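Long-range contacts in ADP-ribose pyrophosphatase MutT (Rickettsia felis, PDB 4KYX), which is a Nudix hydrolase that probably uses magnesium to cleave nucleoside diphosphate derivatives, perhaps ADP-ribose or oxidised dGTP: residues N11-G16 with Q88-S93; S40-A45 with N124-L129; E66-I71 with Q107-H112; E72-I77 with I94-H99. All blocks are in the same frame, centred on the assembly; numbering follows the deposited sequence. Where two conformers were deposited one is given.

Interaction 1: residues N11-G16 with Q88-S93; sequences NHPRIG and QKHYVS
N11 reaches across to the backbone of Q88. Its ND2 donates to Q88 O at 2.7 Å, with 161° at the hydrogen, and that oxygen lies in the amide plane of N11. With chi1 at -169°, CG stands opposite the backbone N, which points the amide at Q88 O. The same amide meets a water through OD1, at 2.8 Å. This water also contacts H12 O and accepts from H90 N, so it links the two segments just before the direct strand pairing. Direct pairing follows. R14 N bonds H90 O, V92 N bonds R14 O at 2.8 Å, and G16 N bonds V92 O at 2.9 Å. This is the parallel pairing of strands 14-22 and 89-99 in the mixed sheet of the Nudix fold. P13 CG sits over one face of the H90 imidazole, 4.1 Å from its centroid, in a CH-pi contact offset toward the rim. Both ring nitrogens of H90 are held, NE2 by N81 and ND1 by G52 N of the second subunit, which fixes the ring rotation. R14 CB touches Y91 CE1 obliquely at 3.6 Å, while the guanidinium leads away. Y91 OH bonds H48 NE2.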
loop_
_atom_site.group_PDB
_atom_site.type_symbol
_atom_site.label_atom_id
_atom_site.label_comp_id
_atom_site.label_asym_id
_atom_site.label_seq_id
_atom_site.Cartn_x
_atom_site.Cartn_y
_atom_site.Cartn_z
ATOM N N ASN A 11 -15.289 0.956 10.127
ATOM C CA ASN A 11 -14.079 0.130 10.191
ATOM C C ASN A 11 -13.303 0.204 8.876
ATOM O O ASN A 11 -13.440 -0.651 8.013
ATOM C CB ASN A 11 -14.458 -1.321 10.503
ATOM C CG ASN A 11 -13.264 -2.190 10.839
ATOM O OD1 ASN A 11 -12.130 -1.713 10.973
ATOM N ND2 ASN A 11 -13.514 -3.487 10.984
ATOM N N HIS A 12 -12.503 1.246 8.740
ATOM C CA HIS A 12 -11.699 1.486 7.549
ATOM C C HIS A 12 -10.418 0.604 7.481
ATOM O O HIS A 12 -9.765 0.346 8.498
ATOM C CB HIS A 12 -11.275 2.961 7.532
ATOM C CG HIS A 12 -12.425 3.919 7.446
ATOM N ND1 HIS A 12 -12.418 5.150 8.065
ATOM C CD2 HIS A 12 -13.621 3.823 6.815
ATOM C CE1 HIS A 12 -13.547 5.781 7.800
ATOM N NE2 HIS A 12 -14.295 4.998 7.036
ATOM N N PRO A 13 -10.030 0.190 6.262
ATOM C CA PRO A 13 -8.708 -0.393 6.041
ATOM C C PRO A 13 -7.574 0.501 6.604
ATOM O O PRO A 13 -7.608 1.723 6.452
ATOM C CB PRO A 13 -8.632 -0.465 4.499
ATOM C CG PRO A 13 -10.040 -0.557 4.069
ATOM C CD PRO A 13 -10.777 0.348 4.994
ATOM N N ARG A 14 -6.591 -0.120 7.231
ATOM C CA ARG A 14 -5.486 0.619 7.823
ATOM C C ARG A 14 -4.172 0.348 7.139
ATOM O O ARG A 14 -3.996 -0.684 6.568
ATOM C CB ARG A 14 -5.400 0.226 9.287
ATOM C CG ARG A 14 -6.656 0.517 10.090
ATOM C CD ARG A 14 -6.706 1.941 10.662
ATOM N NE ARG A 14 -5.398 2.578 10.915
ATOM C CZ ARG A 14 -4.768 2.705 12.081
ATOM N NH1 ARG A 14 -5.242 2.188 13.223
ATOM N NH2 ARG A 14 -3.611 3.357 12.095
ATOM N N ILE A 15 -3.193 1.235 7.278
ATOM C CA ILE A 15 -1.954 1.030 6.625
ATOM C C ILE A 15 -0.891 0.674 7.669
ATOM O O ILE A 15 -0.662 1.408 8.620
ATOM C CB ILE A 15 -1.501 2.263 5.843
ATOM C CG1 ILE A 15 -2.515 2.579 4.730
ATOM C CG2 ILE A 15 -0.089 2.027 5.341
ATOM C CD1 ILE A 15 -2.754 4.042 4.434
ATOM N N GLY A 16 -0.234 -0.441 7.423
ATOM C CA GLY A 16 0.807 -0.976 8.284
ATOM C C GLY A 16 2.117 -0.903 7.519
ATOM O O GLY A 16 2.166 -1.056 6.299
ATOM N N GLN A 88 -11.478 -8.806 12.941
ATOM C CA GLN A 88 -12.225 -7.897 12.070
ATOM C C GLN A 88 -11.426 -6.619 11.728
ATOM O O GLN A 88 -11.933 -5.507 11.825
ATOM C CB GLN A 88 -13.599 -7.565 12.654
ATOM C CG GLN A 88 -14.602 -8.703 12.533
ATOM C CD GLN A 88 -14.662 -9.271 11.131
ATOM O OE1 GLN A 88 -13.887 -10.169 10.780
ATOM N NE2 GLN A 88 -15.575 -8.749 10.314
ATOM N N LYS A 89 -10.180 -6.828 11.322
ATOM C CA LYS A 89 -9.271 -5.765 10.939
ATOM C C LYS A 89 -8.889 -5.998 9.474
ATOM O O LYS A 89 -8.883 -7.120 8.996
ATOM C CB LYS A 89 -8.042 -5.810 11.833
ATOM N N HIS A 90 -8.703 -4.928 8.722
ATOM C CA HIS A 90 -8.254 -5.024 7.348
ATOM C C HIS A 90 -7.003 -4.112 7.257
ATOM O O HIS A 90 -7.107 -2.916 7.521
ATOM C CB HIS A 90 -9.383 -4.502 6.462
ATOM C CG HIS A 90 -9.070 -4.485 4.998
ATOM N ND1 HIS A 90 -10.049 -4.338 4.048
ATOM C CD2 HIS A 90 -7.905 -4.616 4.313
ATOM C CE1 HIS A 90 -9.515 -4.363 2.844
ATOM N NE2 HIS A 90 -8.217 -4.515 2.972
ATOM N N TYR A 91 -5.859 -4.679 6.882
ATOM C CA TYR A 91 -4.613 -3.956 6.758
ATOM C C TYR A 91 -4.025 -4.065 5.393
ATOM O O TYR A 91 -3.967 -5.141 4.808
ATOM C CB TYR A 91 -3.569 -4.529 7.712
ATOM C CG TYR A 91 -3.759 -4.026 9.066
ATOM C CD1 TYR A 91 -3.206 -2.826 9.447
ATOM C CD2 TYR A 91 -4.506 -4.752 10.004
ATOM C CE1 TYR A 91 -3.374 -2.347 10.734
ATOM C CE2 TYR A 91 -4.695 -4.267 11.295
ATOM C CZ TYR A 91 -4.131 -3.061 11.643
ATOM O OH TYR A 91 -4.280 -2.567 12.915
ATOM N N VAL A 92 -3.581 -2.933 4.878
ATOM C CA VAL A 92 -2.704 -2.927 3.744
ATOM C C VAL A 92 -1.314 -2.774 4.326
ATOM O O VAL A 92 -1.014 -1.765 4.982
ATOM C CB VAL A 92 -3.086 -1.814 2.750
ATOM C CG1 VAL A 92 -2.023 -1.623 1.693
ATOM C CG2 VAL A 92 -4.431 -2.150 2.083
ATOM N N SER A 93 -0.461 -3.787 4.144
ATOM C CA SER A 93 0.900 -3.714 4.660
ATOM C C SER A 93 1.874 -3.287 3.568
ATOM O O SER A 93 1.870 -3.831 2.468
ATOM C CB SER A 93 1.353 -5.042 5.217
ATOM O OG SER A 93 0.521 -5.442 6.317
HETATM O O HOH W 1 -9.779 -2.352 9.662
#

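Interaction 2: residues S40-A45 with N124-L129; sequences SSYAPA and NLPSNL
Y42 and P126 form the tight part of this contact. P126 CG lies over the centre of the Y42 ring, 3.7 Å from the centroid and 13° off the normal, a clear CH-pi contact. P126 CB adds an approach of 3.5 Å to Y42 CD1. N128 comes to the ring edge, its ND2 3.3 Å from Y42 CE1, and the amide plane stands almost perpendicular to the ring. The same ND2 donates to S40 O at 3.0 Å, from above the carbonyl plane rather than along a lone pair. A chi1 of 39° folds the N128 side chain back between its N and carbonyl carbon. N128 O accepts from Y42 N at 2.8 Å. N128 is the centre of an inverse gamma turn, closed by a weak bond from L129 N to S127 O. The contact is looser elsewhere. L129 CD2 meets Y42 CB at 3.9 Å, and S40 and N128 form a partly exposed rim. Strand 40-43 is an outer strand of the three-stranded antiparallel sheet and pairs with strand 28-34. F120 of strand 116-120 touches both Y42 and P126, and L129 packs on I137 of helix 131-137.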
loop_
_atom_site.group_PDB
_atom_site.type_symbol
_atom_site.label_atom_id
_atom_site.label_comp_id
_atom_site.label_asym_id
_atom_site.label_seq_id
_atom_site.Cartn_x
_atom_site.Cartn_y
_atom_site.Cartn_z
ATOM N N SER A 40 2.338 -19.364 19.241
ATOM C CA SER A 40 3.399 -18.480 18.867
ATOM C C SER A 40 3.384 -18.139 17.370
ATOM O O SER A 40 3.069 -19.004 16.520
ATOM C CB SER A 40 4.728 -19.074 19.270
ATOM O OG SER A 40 4.761 -19.313 20.685
ATOM N N SER A 41 3.724 -16.896 17.054
ATOM C CA SER A 41 3.889 -16.492 15.631
ATOM C C SER A 41 5.028 -15.534 15.496
ATOM O O SER A 41 5.381 -14.871 16.478
ATOM C CB SER A 41 2.606 -15.875 15.035
ATOM O OG SER A 41 2.184 -14.787 15.817
ATOM N N TYR A 42 5.627 -15.483 14.319
ATOM C CA TYR A 42 6.748 -14.594 14.111
ATOM C C TYR A 42 6.361 -13.425 13.197
ATOM O O TYR A 42 5.749 -13.628 12.160
ATOM C CB TYR A 42 7.968 -15.332 13.579
ATOM C CG TYR A 42 8.553 -16.286 14.563
ATOM C CD1 TYR A 42 7.994 -17.542 14.718
ATOM C CD2 TYR A 42 9.656 -15.939 15.351
ATOM C CE1 TYR A 42 8.514 -18.455 15.606
ATOM C CE2 TYR A 42 10.188 -16.867 16.252
ATOM C CZ TYR A 42 9.602 -18.105 16.378
ATOM O OH TYR A 42 10.039 -19.081 17.250
ATOM N N ALA A 43 6.756 -12.211 13.594
ATOM C CA ALA A 43 6.494 -11.009 12.777
ATOM C C ALA A 43 7.737 -10.190 12.643
ATOM O O ALA A 43 8.563 -10.150 13.541
ATOM C CB ALA A 43 5.414 -10.146 13.384
ATOM N N PRO A 44 7.840 -9.436 11.553
ATOM C CA PRO A 44 8.952 -8.497 11.507
ATOM C C PRO A 44 8.684 -7.252 12.365
ATOM O O PRO A 44 7.570 -7.066 12.872
ATOM C CB PRO A 44 9.024 -8.167 10.025
ATOM C CG PRO A 44 7.609 -8.321 9.555
ATOM C CD PRO A 44 6.919 -9.319 10.401
ATOM N N ALA A 45 9.665 -6.360 12.459
ATOM C CA ALA A 45 9.432 -5.037 12.989
ATOM C C ALA A 45 8.364 -4.317 12.158
ATOM O O ALA A 45 8.186 -4.623 10.937
ATOM C CB ALA A 45 10.732 -4.268 13.002
ATOM N N ASN A 124 15.850 -20.697 6.498
ATOM C CA ASN A 124 15.521 -21.343 7.740
ATOM C C ASN A 124 14.479 -20.547 8.517
ATOM O O ASN A 124 14.565 -20.454 9.734
ATOM C CB ASN A 124 16.801 -21.487 8.572
ATOM C CG ASN A 124 16.605 -22.296 9.831
ATOM O OD1 ASN A 124 15.851 -23.248 9.861
ATOM N ND2 ASN A 124 17.320 -21.926 10.878
ATOM N N LEU A 125 13.502 -19.953 7.823
ATOM C CA LEU A 125 12.456 -19.204 8.505
ATOM C C LEU A 125 11.510 -20.120 9.275
ATOM O O LEU A 125 11.283 -21.284 8.907
ATOM C CB LEU A 125 11.640 -18.330 7.537
ATOM C CG LEU A 125 12.348 -17.163 6.878
ATOM C CD1 LEU A 125 11.325 -16.285 6.167
ATOM C CD2 LEU A 125 13.157 -16.372 7.895
ATOM N N PRO A 126 10.967 -19.610 10.384
ATOM C CA PRO A 126 9.920 -20.370 11.061
ATOM C C PRO A 126 8.696 -20.514 10.195
ATOM O O PRO A 126 8.510 -19.748 9.255
ATOM C CB PRO A 126 9.616 -19.542 12.313
ATOM C CG PRO A 126 10.631 -18.459 12.384
ATOM C CD PRO A 126 11.472 -18.459 11.159
ATOM N N SER A 127 7.873 -21.518 10.491
ATOM C CA SER A 127 6.664 -21.788 9.718
ATOM C C SER A 127 5.518 -20.894 10.041
ATOM O O SER A 127 4.716 -20.563 9.161
ATOM C CB SER A 127 6.147 -23.221 10.025
ATOM O OG SER A 127 6.515 -24.060 8.976
ATOM N N ASN A 128 5.413 -20.586 11.327
ATOM C CA ASN A 128 4.320 -19.846 11.921
ATOM C C ASN A 128 4.560 -18.322 11.803
ATOM O O ASN A 128 4.855 -17.646 12.761
ATOM C CB ASN A 128 4.198 -20.232 13.411
ATOM C CG ASN A 128 5.556 -20.410 14.113
ATOM O OD1 ASN A 128 6.527 -20.968 13.549
ATOM N ND2 ASN A 128 5.610 -20.013 15.378
ATOM N N LEU A 129 4.465 -17.824 10.595
ATOM C CA LEU A 129 4.680 -16.425 10.334
ATOM C C LEU A 129 3.368 -15.613 10.329
ATOM O O LEU A 129 2.351 -16.078 9.807
ATOM C CB LEU A 129 5.349 -16.333 8.978
ATOM C CG LEU A 129 6.689 -17.033 8.848
ATOM C CD1 LEU A 129 7.207 -16.745 7.461
ATOM C CD2 LEU A 129 7.706 -16.596 9.897
#

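Interaction 3: residues E66-I71 with Q107-H112; sequences ETNLII and QNLEPH
E66 and T67 meet L109 and Q107 at the C-terminal end of helix 55-67, the helix of the Nudix box. N68 is the first residue with non-helical backbone angles, its phi positive. Backbone bonds tie the loop to this end. Q107 N donates to T67 O at 2.9 Å, nearly straight at 174°. L109 N donates to E66 O at 3.2 Å. Both donors stand above the carbonyl planes. E66 O takes a second bond, from a water at 2.7 Å. That water also donates to N108 OD1 and accepts from E110 N, so it pins the bend of the loop to the helix end. T67 OG1 accepts from L69 N in an ST turn and also bonds V63 O. Side-chain packing comes next. L109 CD1 lies 3.5 Å from N68 N and 3.8 Å from N68 CB. E110 OE1 comes to 3.6 Å from E66 CG and 4.2 Å from E66 OE2, an approach of like charges, while E66 OE1 bonds G46 N. N68 has CG anti to N (chi1 -155°), which lays its amide beside that of Q107, the planes 35° apart. N68 ND2 sits 3.7 Å from Q107 CD and gives its hydrogen bond to E105 O.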
loop_
_atom_site.group_PDB
_atom_site.type_symbol
_atom_site.label_atom_id
_atom_site.label_comp_id
_atom_site.label_asym_id
_atom_site.label_seq_id
_atom_site.Cartn_x
_atom_site.Cartn_y
_atom_site.Cartn_z
ATOM N N GLU A 66 11.327 -0.273 18.448
ATOM C CA GLU A 66 11.052 -1.675 18.813
ATOM C C GLU A 66 12.301 -2.520 19.204
ATOM O O GLU A 66 12.199 -3.440 20.030
ATOM C CB GLU A 66 10.268 -2.353 17.678
ATOM C CG GLU A 66 8.895 -1.726 17.498
ATOM C CD GLU A 66 8.186 -2.202 16.270
ATOM O OE1 GLU A 66 8.804 -2.908 15.453
ATOM O OE2 GLU A 66 7.013 -1.772 16.051
ATOM N N THR A 67 13.443 -2.196 18.597
ATOM C CA THR A 67 14.604 -3.058 18.570
ATOM C C THR A 67 15.890 -2.337 18.964
ATOM O O THR A 67 16.906 -2.989 19.076
ATOM C CB THR A 67 14.842 -3.666 17.170
ATOM O OG1 THR A 67 15.248 -2.605 16.273
ATOM C CG2 THR A 67 13.610 -4.368 16.668
ATOM N N ASN A 68 15.859 -1.014 19.105
ATOM C CA ASN A 68 17.060 -0.174 19.321
ATOM C C ASN A 68 18.026 -0.129 18.130
ATOM O O ASN A 68 19.118 0.412 18.249
ATOM C CB ASN A 68 17.810 -0.673 20.578
ATOM C CG ASN A 68 18.650 0.372 21.259
ATOM O OD1 ASN A 68 18.256 1.498 21.390
ATOM N ND2 ASN A 68 19.828 -0.029 21.752
ATOM N N LEU A 69 17.620 -0.665 16.986
ATOM C CA LEU A 69 18.473 -0.758 15.832
ATOM C C LEU A 69 18.246 0.445 14.933
ATOM O O LEU A 69 17.130 0.955 14.821
ATOM C CB LEU A 69 18.194 -2.017 15.020
ATOM C CG LEU A 69 18.470 -3.333 15.725
ATOM C CD1 LEU A 69 17.997 -4.566 14.979
ATOM C CD2 LEU A 69 19.960 -3.399 16.025
ATOM N N ILE A 70 19.334 0.873 14.309
ATOM C CA ILE A 70 19.327 1.992 13.383
ATOM C C ILE A 70 19.460 1.408 11.999
ATOM O O ILE A 70 20.483 0.768 11.673
ATOM C CB ILE A 70 20.518 2.972 13.689
ATOM C CG1 ILE A 70 20.276 3.664 15.012
ATOM C CG2 ILE A 70 20.633 3.951 12.554
ATOM C CD1 ILE A 70 21.446 4.551 15.481
ATOM N N ILE A 71 18.433 1.623 11.167
ATOM C CA ILE A 71 18.516 1.191 9.783
ATOM C C ILE A 71 18.687 2.370 8.916
ATOM O O ILE A 71 18.301 3.503 9.306
ATOM C CB ILE A 71 17.289 0.371 9.296
ATOM C CG1 ILE A 71 15.998 1.111 9.597
ATOM C CG2 ILE A 71 17.295 -1.034 9.911
ATOM C CD1 ILE A 71 14.898 0.751 8.641
ATOM N N GLN A 107 18.042 -4.601 21.254
ATOM C CA GLN A 107 17.378 -4.752 22.555
ATOM C C GLN A 107 15.906 -4.932 22.314
ATOM O O GLN A 107 15.348 -4.325 21.388
ATOM C CB GLN A 107 17.592 -3.528 23.446
ATOM C CG GLN A 107 19.026 -3.358 23.830
ATOM C CD GLN A 107 19.256 -2.175 24.753
ATOM O OE1 GLN A 107 18.325 -1.571 25.261
ATOM N NE2 GLN A 107 20.518 -1.858 24.995
ATOM N N ASN A 108 15.267 -5.741 23.154
ATOM C CA ASN A 108 13.807 -5.860 23.088
ATOM C C ASN A 108 13.159 -4.719 23.874
ATOM O O ASN A 108 12.975 -4.806 25.122
ATOM C CB ASN A 108 13.372 -7.188 23.696
ATOM C CG ASN A 108 11.916 -7.480 23.496
ATOM O OD1 ASN A 108 11.177 -6.664 22.952
ATOM N ND2 ASN A 108 11.488 -8.678 23.894
ATOM N N LEU A 109 12.809 -3.655 23.165
ATOM C CA LEU A 109 12.250 -2.509 23.798
ATOM C C LEU A 109 10.764 -2.547 24.059
ATOM O O LEU A 109 10.263 -1.657 24.724
ATOM C CB LEU A 109 12.622 -1.243 22.981
ATOM C CG LEU A 109 14.137 -1.049 22.912
ATOM C CD1 LEU A 109 14.489 0.200 22.100
ATOM C CD2 LEU A 109 14.755 -0.985 24.304
ATOM N N GLU A 110 10.051 -3.541 23.538
ATOM C CA GLU A 110 8.608 -3.713 23.815
ATOM C C GLU A 110 8.358 -5.146 24.286
ATOM O O GLU A 110 7.704 -5.954 23.602
ATOM C CB GLU A 110 7.781 -3.364 22.592
ATOM C CG GLU A 110 8.004 -1.916 22.140
ATOM C CD GLU A 110 7.004 -1.418 21.110
ATOM O OE1 GLU A 110 6.560 -2.199 20.236
ATOM O OE2 GLU A 110 6.666 -0.223 21.181
ATOM N N PRO A 111 8.896 -5.469 25.469
ATOM C CA PRO A 111 8.829 -6.873 25.901
ATOM C C PRO A 111 7.445 -7.384 26.273
ATOM O O PRO A 111 7.258 -8.590 26.398
ATOM C CB PRO A 111 9.748 -6.933 27.131
ATOM C CG PRO A 111 10.100 -5.531 27.484
ATOM C CD PRO A 111 9.476 -4.589 26.502
ATOM N N HIS A 112 6.476 -6.487 26.420
ATOM C CA HIS A 112 5.090 -6.934 26.589
ATOM C C HIS A 112 4.404 -7.248 25.293
ATOM O O HIS A 112 3.385 -7.920 25.300
ATOM C CB HIS A 112 4.327 -5.944 27.464
ATOM C CG HIS A 112 4.944 -5.831 28.818
ATOM N ND1 HIS A 112 5.842 -4.837 29.149
ATOM C CD2 HIS A 112 4.931 -6.684 29.864
ATOM C CE1 HIS A 112 6.294 -5.042 30.375
ATOM N NE2 HIS A 112 5.753 -6.157 30.828
HETATM O O HOH W 2 10.120 -4.877 20.862
#

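Interaction 4: residues E72-I77 with I94-H99; sequences ENPQFI and IFLKAH
I94 opens the contact against F76: its CG2 approaches ring atom CE2 of F76 obliquely, at 3.4 Å. A chi1 of -168° swings the F76 ring away from its own N and brings its edge atoms to I94 CG2. The ring also stacks on Y142 of the second subunit. F95 O accepts from I77 N at 2.9 Å. L96 faces F76 in a non-hydrogen-bonded pair, and its CD2 rests on P74 CB at 3.9 Å. K97 makes the hydrogen-bonded pair with Q75: Q75 N donates to K97 O at 2.8 Å, and K97 N returns a bond to Q75 O. The aliphatic part of K97 crosses I77 at about a right angle; I77 was modelled in two conformers, so the closeness there is doubtful. The end of Q75 turns back, and its NE2 donates to N73 O within its own segment. A98 CB packs against E72 O at 3.5 Å and P74 CA. At H99 the link to E72 is weaker. H99 O receives a weak bond from E72 N, and a water accepts from H99 N at 2.7 Å and donates to E72 O. P74, F76 and I94 also touch helix 55-67. This is an antiparallel beta hairpin of strands 75-84 and 89-99, its sheet packed on the Nudix helix.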
loop_
_atom_site.group_PDB
_atom_site.type_symbol
_atom_site.label_atom_id
_atom_site.label_comp_id
_atom_site.label_asym_id
_atom_site.label_seq_id
_atom_site.Cartn_x
_atom_site.Cartn_y
_atom_site.Cartn_z
ATOM N N GLU A 72 19.290 2.127 7.750
ATOM C CA GLU A 72 19.461 3.166 6.760
ATOM C C GLU A 72 18.807 2.789 5.421
ATOM O O GLU A 72 18.720 1.604 5.087
ATOM C CB GLU A 72 20.950 3.502 6.554
ATOM C CG GLU A 72 21.763 2.358 5.970
ATOM C CD GLU A 72 23.215 2.698 5.618
ATOM O OE1 GLU A 72 23.795 3.782 6.046
ATOM O OE2 GLU A 72 23.799 1.814 4.927
ATOM N N ASN A 73 18.375 3.818 4.698
ATOM C CA ASN A 73 17.908 3.751 3.296
ATOM C C ASN A 73 16.992 2.560 3.015
ATOM O O ASN A 73 17.293 1.718 2.162
ATOM C CB ASN A 73 19.098 3.726 2.354
ATOM C CG ASN A 73 19.918 4.994 2.443
ATOM O OD1 ASN A 73 21.121 4.941 2.563
ATOM N ND2 ASN A 73 19.252 6.131 2.413
ATOM N N PRO A 74 15.885 2.498 3.756
ATOM C CA PRO A 74 14.976 1.362 3.563
ATOM C C PRO A 74 14.428 1.392 2.148
ATOM O O PRO A 74 14.123 2.498 1.604
ATOM C CB PRO A 74 13.883 1.598 4.593
ATOM C CG PRO A 74 13.971 3.028 4.941
ATOM C CD PRO A 74 15.371 3.454 4.747
ATOM N N GLN A 75 14.336 0.203 1.564
ATOM C CA GLN A 75 13.917 -0.031 0.209
ATOM C C GLN A 75 12.542 -0.672 0.139
ATOM O O GLN A 75 12.257 -1.655 0.788
ATOM C CB GLN A 75 14.909 -0.914 -0.547
ATOM C CG GLN A 75 16.306 -0.345 -0.663
ATOM C CD GLN A 75 16.347 0.987 -1.405
ATOM O OE1 GLN A 75 15.900 1.102 -2.573
ATOM N NE2 GLN A 75 16.870 2.025 -0.732
ATOM N N PHE A 76 11.682 -0.109 -0.676
ATOM C CA PHE A 76 10.294 -0.624 -0.839
ATOM C C PHE A 76 10.323 -1.991 -1.495
ATOM O O PHE A 76 10.975 -2.176 -2.525
ATOM C CB PHE A 76 9.541 0.420 -1.654
ATOM C CG PHE A 76 8.076 0.241 -1.710
ATOM C CD1 PHE A 76 7.516 -0.669 -2.575
ATOM C CD2 PHE A 76 7.259 1.037 -0.976
ATOM C CE1 PHE A 76 6.131 -0.814 -2.668
ATOM C CE2 PHE A 76 5.896 0.915 -1.060
ATOM C CZ PHE A 76 5.326 -0.023 -1.892
ATOM N N ILE A 77 9.685 -3.001 -0.904
ATOM C CA ILE A 77 9.722 -4.386 -1.402
ATOM C C ILE A 77 8.361 -4.889 -1.905
ATOM O O ILE A 77 8.282 -5.604 -2.880
ATOM C CB ILE A 77 10.178 -5.381 -0.301
ATOM C CG1 ILE A 77 11.636 -5.140 0.125
ATOM C CG2 ILE A 77 9.987 -6.840 -0.734
ATOM C CD1 ILE A 77 12.685 -5.294 -0.961
ATOM N N ILE A 94 2.741 -2.360 3.897
ATOM C CA ILE A 94 3.833 -1.957 3.041
ATOM C C ILE A 94 5.098 -2.494 3.640
ATOM O O ILE A 94 5.414 -2.192 4.793
ATOM C CB ILE A 94 3.954 -0.434 3.025
ATOM C CG1 ILE A 94 2.611 0.175 2.652
ATOM C CG2 ILE A 94 5.092 0.007 2.117
ATOM C CD1 ILE A 94 2.147 -0.121 1.290
ATOM N N PHE A 95 5.802 -3.324 2.886
ATOM C CA PHE A 95 7.069 -3.861 3.367
ATOM C C PHE A 95 8.237 -3.151 2.767
ATOM O O PHE A 95 8.260 -2.866 1.561
ATOM C CB PHE A 95 7.204 -5.332 3.042
ATOM C CG PHE A 95 6.342 -6.196 3.906
ATOM C CD1 PHE A 95 6.772 -6.600 5.137
ATOM C CD2 PHE A 95 5.063 -6.595 3.463
ATOM C CE1 PHE A 95 5.971 -7.428 5.953
ATOM C CE2 PHE A 95 4.279 -7.412 4.281
ATOM C CZ PHE A 95 4.742 -7.814 5.522
ATOM N N LEU A 96 9.239 -2.942 3.631
ATOM C CA LEU A 96 10.499 -2.403 3.229
ATOM C C LEU A 96 11.644 -3.230 3.782
ATOM O O LEU A 96 11.438 -3.999 4.679
ATOM C CB LEU A 96 10.658 -0.970 3.685
ATOM C CG LEU A 96 9.640 0.016 3.183
ATOM C CD1 LEU A 96 8.500 0.155 4.183
ATOM C CD2 LEU A 96 10.350 1.317 2.964
ATOM N N LYS A 97 12.776 -3.179 3.129
ATOM C CA LYS A 97 13.946 -3.814 3.656
ATOM C C LYS A 97 15.095 -2.852 3.914
ATOM O O LYS A 97 15.282 -1.873 3.196
ATOM C CB LYS A 97 14.394 -4.985 2.820
ATOM C CG LYS A 97 14.898 -4.693 1.459
ATOM C CD LYS A 97 15.910 -5.771 1.028
ATOM C CE LYS A 97 16.576 -5.277 -0.271
ATOM N NZ LYS A 97 15.897 -5.761 -1.498
ATOM N N ALA A 98 15.874 -3.165 4.951
ATOM C CA ALA A 98 17.041 -2.364 5.232
ATOM C C ALA A 98 18.056 -3.157 6.016
ATOM O O ALA A 98 17.700 -4.062 6.792
ATOM C CB ALA A 98 16.657 -1.132 6.013
ATOM N N HIS A 99 19.319 -2.812 5.813
ATOM C CA HIS A 99 20.373 -3.299 6.702
ATOM C C HIS A 99 20.481 -2.398 7.912
ATOM O O HIS A 99 20.357 -1.171 7.793
ATOM C CB HIS A 99 21.707 -3.399 5.979
ATOM C CG HIS A 99 21.882 -4.694 5.268
ATOM N ND1 HIS A 99 22.540 -5.767 5.830
ATOM C CD2 HIS A 99 21.399 -5.122 4.079
ATOM C CE1 HIS A 99 22.508 -6.782 4.983
ATOM N NE2 HIS A 99 21.812 -6.416 3.917
HETATM O O HOH W 3 20.120 -0.985 3.968
#

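How the interactions relate
All four contacts lie within the Nudix domain. Interactions 1 and 4 share strand 89-99, which pairs with 14-22 and 75-84 in the mixed sheet. Their centres are 20 Å apart, and G16 O probably bonds I94 N where they meet. Along the chain, interaction 4 is nested inside interaction 3, which is nested inside interaction 2; interaction 1 crosses the other three. Interactions 3 and 4 touch through I71 and A98. A45 CA approaches E66 OE1 between interactions 2 and 3, centres 17 Å apart. Helix 55-67 touches strands of both sheets, so the contacts join mixed sheet, helix and three-stranded sheet into one domain. Interactions 1 and 4 both reach the second subunit.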